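Aminotransferase (Paracoccus denitrificans, PDB 4GRX) probably catalyses pyridoxal-phosphate-dependent transfer of amino groups between amines and keto acids, as a class III omega-aminotransferase. Local coordinates at residues M139-E147 and R318-F329. Residues are numbered along the deposited sequence; the frame is centred on the assembly and turned at random.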
loop_
_atom_site.group_PDB
_atom_site.type_symbol
_atom_site.label_atom_id
_atom_site.label_comp_id
_atom_site.label_asym_id
_atom_site.label_seq_id
_atom_site.Cartn_x
_atom_site.Cartn_y
_atom_site.Cartn_z
ATOM N N MET A 139 -6.244 10.084 9.581
ATOM C CA MET A 139 -6.597 11.481 9.387
ATOM C C MET A 139 -7.731 11.864 10.342
ATOM O O MET A 139 -7.655 12.886 11.020
ATOM C CB MET A 139 -7.028 11.702 7.949
ATOM C CG MET A 139 -6.287 12.806 7.223
ATOM S SD MET A 139 -6.435 12.513 5.439
ATOM C CE MET A 139 -4.874 13.143 4.830
ATOM N N LEU A 140 -8.769 11.034 10.420
ATOM C CA LEU A 140 -9.852 11.266 11.375
ATOM C C LEU A 140 -9.342 11.302 12.831
ATOM O O LEU A 140 -9.648 12.248 13.567
ATOM C CB LEU A 140 -10.985 10.255 11.178
ATOM C CG LEU A 140 -11.692 10.309 9.812
ATOM C CD1 LEU A 140 -12.717 9.203 9.687
ATOM C CD2 LEU A 140 -12.359 11.654 9.566
ATOM N N TRP A 141 -8.531 10.322 13.235
ATOM C CA TRP A 141 -7.974 10.324 14.590
ATOM C C TRP A 141 -7.178 11.556 14.904
ATOM O O TRP A 141 -7.400 12.196 15.914
ATOM C CB TRP A 141 -7.115 9.101 14.828
ATOM C CG TRP A 141 -7.889 7.832 14.796
ATOM C CD1 TRP A 141 -9.254 7.676 14.959
ATOM C CD2 TRP A 141 -7.363 6.479 14.600
ATOM N NE1 TRP A 141 -9.601 6.364 14.857
ATOM C CE2 TRP A 141 -8.506 5.589 14.664
ATOM C CE3 TRP A 141 -6.098 5.940 14.387
ATOM C CZ2 TRP A 141 -8.376 4.215 14.512
ATOM C CZ3 TRP A 141 -5.969 4.559 14.253
ATOM C CH2 TRP A 141 -7.086 3.717 14.303
ATOM N N PHE A 142 -6.221 11.874 14.039
ATOM C CA PHE A 142 -5.450 13.124 14.087
ATOM C C PHE A 142 -6.378 14.329 14.267
ATOM O O PHE A 142 -6.189 15.137 15.175
ATOM C CB PHE A 142 -4.628 13.238 12.788
ATOM C CG PHE A 142 -3.886 14.537 12.623
ATOM C CD1 PHE A 142 -4.272 15.450 11.636
ATOM C CD2 PHE A 142 -2.780 14.839 13.416
ATOM C CE1 PHE A 142 -3.596 16.638 11.461
ATOM C CE2 PHE A 142 -2.104 16.035 13.252
ATOM C CZ PHE A 142 -2.512 16.936 12.278
ATOM N N LEU A 143 -7.401 14.422 13.416
ATOM C CA LEU A 143 -8.267 15.581 13.378
ATOM C C LEU A 143 -9.087 15.787 14.667
ATOM O O LEU A 143 -9.022 16.856 15.275
ATOM C CB LEU A 143 -9.152 15.544 12.130
ATOM C CG LEU A 143 -10.070 16.756 11.942
ATOM C CD1 LEU A 143 -9.280 18.053 11.838
ATOM C CD2 LEU A 143 -10.961 16.562 10.735
ATOM N N HIS A 144 -9.844 14.782 15.094
ATOM C CA HIS A 144 -10.650 14.912 16.318
ATOM C C HIS A 144 -9.812 15.115 17.558
ATOM O O HIS A 144 -10.179 15.909 18.445
ATOM C CB HIS A 144 -11.624 13.741 16.474
ATOM C CG HIS A 144 -12.475 13.496 15.249
ATOM N ND1 HIS A 144 -13.283 14.446 14.718
ATOM C CD2 HIS A 144 -12.611 12.370 14.442
ATOM C CE1 HIS A 144 -13.911 13.952 13.641
ATOM N NE2 HIS A 144 -13.491 12.681 13.461
ATOM N N ALA A 145 -8.661 14.442 17.632
ATOM C CA ALA A 145 -7.741 14.670 18.762
ATOM C C ALA A 145 -7.279 16.136 18.809
ATOM O O ALA A 145 -7.304 16.764 19.860
ATOM C CB ALA A 145 -6.551 13.722 18.720
ATOM N N ALA A 146 -6.884 16.680 17.662
ATOM C CA ALA A 146 -6.411 18.057 17.604
ATOM C C ALA A 146 -7.543 19.046 17.844
ATOM O O ALA A 146 -7.304 20.197 18.188
ATOM C CB ALA A 146 -5.735 18.328 16.267
ATOM N N GLU A 147 -8.776 18.594 17.664
ATOM C CA GLU A 147 -9.922 19.468 17.871
ATOM C C GLU A 147 -10.548 19.247 19.254
ATOM O O GLU A 147 -11.647 19.717 19.523
ATOM C CB GLU A 147 -10.939 19.315 16.723
ATOM C CG GLU A 147 -10.468 19.975 15.428
ATOM C CD GLU A 147 -11.527 20.034 14.333
ATOM O OE1 GLU A 147 -12.395 19.131 14.285
ATOM O OE2 GLU A 147 -11.484 20.990 13.504
ATOM N N ARG A 318 -10.277 22.047 7.932
ATOM C CA ARG A 318 -10.021 21.546 9.279
ATOM C C ARG A 318 -8.703 20.765 9.422
ATOM O O ARG A 318 -7.942 21.010 10.376
ATOM C CB ARG A 318 -11.226 20.755 9.797
ATOM C CG ARG A 318 -12.351 21.652 10.293
ATOM C CD ARG A 318 -13.676 20.917 10.357
ATOM N NE ARG A 318 -13.711 19.909 11.417
ATOM C CZ ARG A 318 -14.514 18.850 11.413
ATOM N NH1 ARG A 318 -15.353 18.652 10.401
ATOM N NH2 ARG A 318 -14.470 17.983 12.416
ATOM N N VAL A 319 -8.432 19.868 8.471
ATOM C CA VAL A 319 -7.176 19.105 8.444
ATOM C C VAL A 319 -5.988 20.051 8.278
ATOM O O VAL A 319 -5.026 19.983 9.046
ATOM C CB VAL A 319 -7.157 18.028 7.331
ATOM C CG1 VAL A 319 -5.770 17.429 7.169
ATOM C CG2 VAL A 319 -8.171 16.939 7.629
ATOM N N GLU A 320 -6.079 20.939 7.290
ATOM C CA GLU A 320 -5.045 21.941 7.028
ATOM C C GLU A 320 -4.695 22.745 8.275
ATOM O O GLU A 320 -3.518 22.834 8.632
ATOM C CB GLU A 320 -5.476 22.871 5.899
ATOM C CG GLU A 320 -4.598 24.097 5.739
ATOM C CD GLU A 320 -5.376 25.299 5.237
ATOM O OE1 GLU A 320 -5.790 25.284 4.051
ATOM O OE2 GLU A 320 -5.568 26.253 6.031
ATOM N N ALA A 321 -5.704 23.324 8.929
ATOM C CA ALA A 321 -5.494 24.076 10.169
ATOM C C ALA A 321 -4.831 23.213 11.242
ATOM O O ALA A 321 -3.864 23.640 11.882
ATOM C CB ALA A 321 -6.805 24.643 10.687
ATOM N N ALA A 322 -5.349 21.994 11.417
ATOM C CA ALA A 322 -4.850 21.057 12.428
ATOM C C ALA A 322 -3.365 20.758 12.248
ATOM O O ALA A 322 -2.623 20.693 13.229
ATOM C CB ALA A 322 -5.661 19.773 12.397
ATOM N N VAL A 323 -2.958 20.593 10.988
ATOM C CA VAL A 323 -1.573 20.364 10.585
ATOM C C VAL A 323 -0.670 21.507 11.030
ATOM O O VAL A 323 0.298 21.269 11.755
ATOM C CB VAL A 323 -1.441 20.153 9.052
ATOM C CG1 VAL A 323 0.014 20.193 8.600
ATOM C CG2 VAL A 323 -2.058 18.833 8.638
ATOM N N GLU A 324 -0.997 22.736 10.623
ATOM C CA GLU A 324 -0.161 23.909 10.925
ATOM C C GLU A 324 0.042 24.182 12.416
ATOM O O GLU A 324 1.031 24.820 12.795
ATOM C CB GLU A 324 -0.661 25.162 10.194
ATOM C CG GLU A 324 -0.001 25.385 8.839
ATOM C CD GLU A 324 -0.966 25.931 7.801
ATOM O OE1 GLU A 324 -1.381 27.111 7.932
ATOM O OE2 GLU A 324 -1.305 25.173 6.853
ATOM N N ALA A 325 -0.874 23.694 13.254
ATOM C CA ALA A 325 -0.723 23.800 14.710
ATOM C C ALA A 325 0.464 22.970 15.222
ATOM O O ALA A 325 1.020 23.256 16.277
ATOM C CB ALA A 325 -2.011 23.385 15.409
ATOM N N ILE A 326 0.854 21.963 14.441
ATOM C CA ILE A 326 1.819 20.936 14.848
ATOM C C ILE A 326 3.063 20.952 13.936
ATOM O O ILE A 326 4.153 20.548 14.347
ATOM C CB ILE A 326 1.115 19.551 14.882
ATOM C CG1 ILE A 326 1.170 18.944 16.288
ATOM C CG2 ILE A 326 1.584 18.612 13.772
ATOM C CD1 ILE A 326 -0.140 18.303 16.710
ATOM N N GLU A 327 2.863 21.420 12.699
ATOM C CA GLU A 327 3.916 21.749 11.708
ATOM C C GLU A 327 4.337 20.667 10.704
ATOM O O GLU A 327 5.195 20.925 9.857
ATOM C CB GLU A 327 5.143 22.388 12.364
ATOM C CG GLU A 327 4.927 23.846 12.720
ATOM C CD GLU A 327 6.162 24.491 13.293
ATOM O OE1 GLU A 327 7.252 23.893 13.195
ATOM O OE2 GLU A 327 6.035 25.600 13.840
ATOM N N GLU A 328 3.729 19.482 10.785
ATOM C CA GLU A 328 3.996 18.398 9.834
ATOM C C GLU A 328 2.884 17.338 9.879
ATOM O O GLU A 328 2.398 16.992 10.956
ATOM C CB GLU A 328 5.378 17.764 10.107
ATOM C CG GLU A 328 5.831 16.728 9.074
ATOM C CD GLU A 328 7.339 16.470 9.060
ATOM O OE1 GLU A 328 8.120 17.401 9.356
ATOM O OE2 GLU A 328 7.745 15.331 8.726
ATOM N N PHE A 329 2.467 16.844 8.714
ATOM C CA PHE A 329 1.620 15.650 8.654
ATOM C C PHE A 329 2.538 14.420 8.571
ATOM O O PHE A 329 2.958 14.033 7.477
ATOM C CB PHE A 329 0.659 15.716 7.460
ATOM C CG PHE A 329 -0.315 14.562 7.380
ATOM C CD1 PHE A 329 -1.299 14.379 8.353
ATOM C CD2 PHE A 329 -0.278 13.672 6.306
ATOM C CE1 PHE A 329 -2.204 13.324 8.267
ATOM C CE2 PHE A 329 -1.186 12.622 6.215
ATOM C CZ PHE A 329 -2.146 12.444 7.200
#
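The ring of Phe142 enters the angle between helix 313-324 and the chain that leaves it, a worked example of how two helices packed against each other in the class III aminotransferase fold, 129-146 and 313-324, combine an apolar centre with a charged margin. With CG anti to the backbone N (chi1 174°), the ring reaches toward helix 313-324. Its CE1 meets both Ala322 CB and Val323 CG2 at 3.9 Å, and the edge of Phe329 turns toward its face in a T-shaped pair, centroids 6.0 Å apart. Met139 bends at its far end to place CE 3.7 Å from Phe329 CZ, while Phe124 adds a second edge-to-face partner to Phe329 and Leu28 of the second subunit packs on Met139. The next residue after Phe142, Leu143, lies across helix 313-324, its CD1 4.0 Å from Ala322 CB and its CD2 beside Val319 CG2. The short segments cross at 69° with their axes 9.7 Å apart, and the methyl of Ala322 meets both Phe142 and Leu143 at this crossing.

Past this close-packed interior the contact thins toward solvent, where Ala146 CB touches Ala322 CB and Glu147, just beyond the helix end, meets Arg318. The guanidinium presents NE and NH2 side-on to a nearly coplanar carboxylate: Arg318 NH2 donates to Glu147 OE1 at 3.0 Å and Arg318 NE to Glu147 OE2 at 3.2 Å, a bidentate salt bridge, with NE also reaching OE1 less straight. Leu143 CD2 lies over one guanidinium face, displaced toward its edge, and Asp314 pairs with NH1. Two carboxylates would therefore be expected to stabilise the arginine's positive charge, tying the end of helix 129-146 to helix 313-324 at the solvent side of the contact.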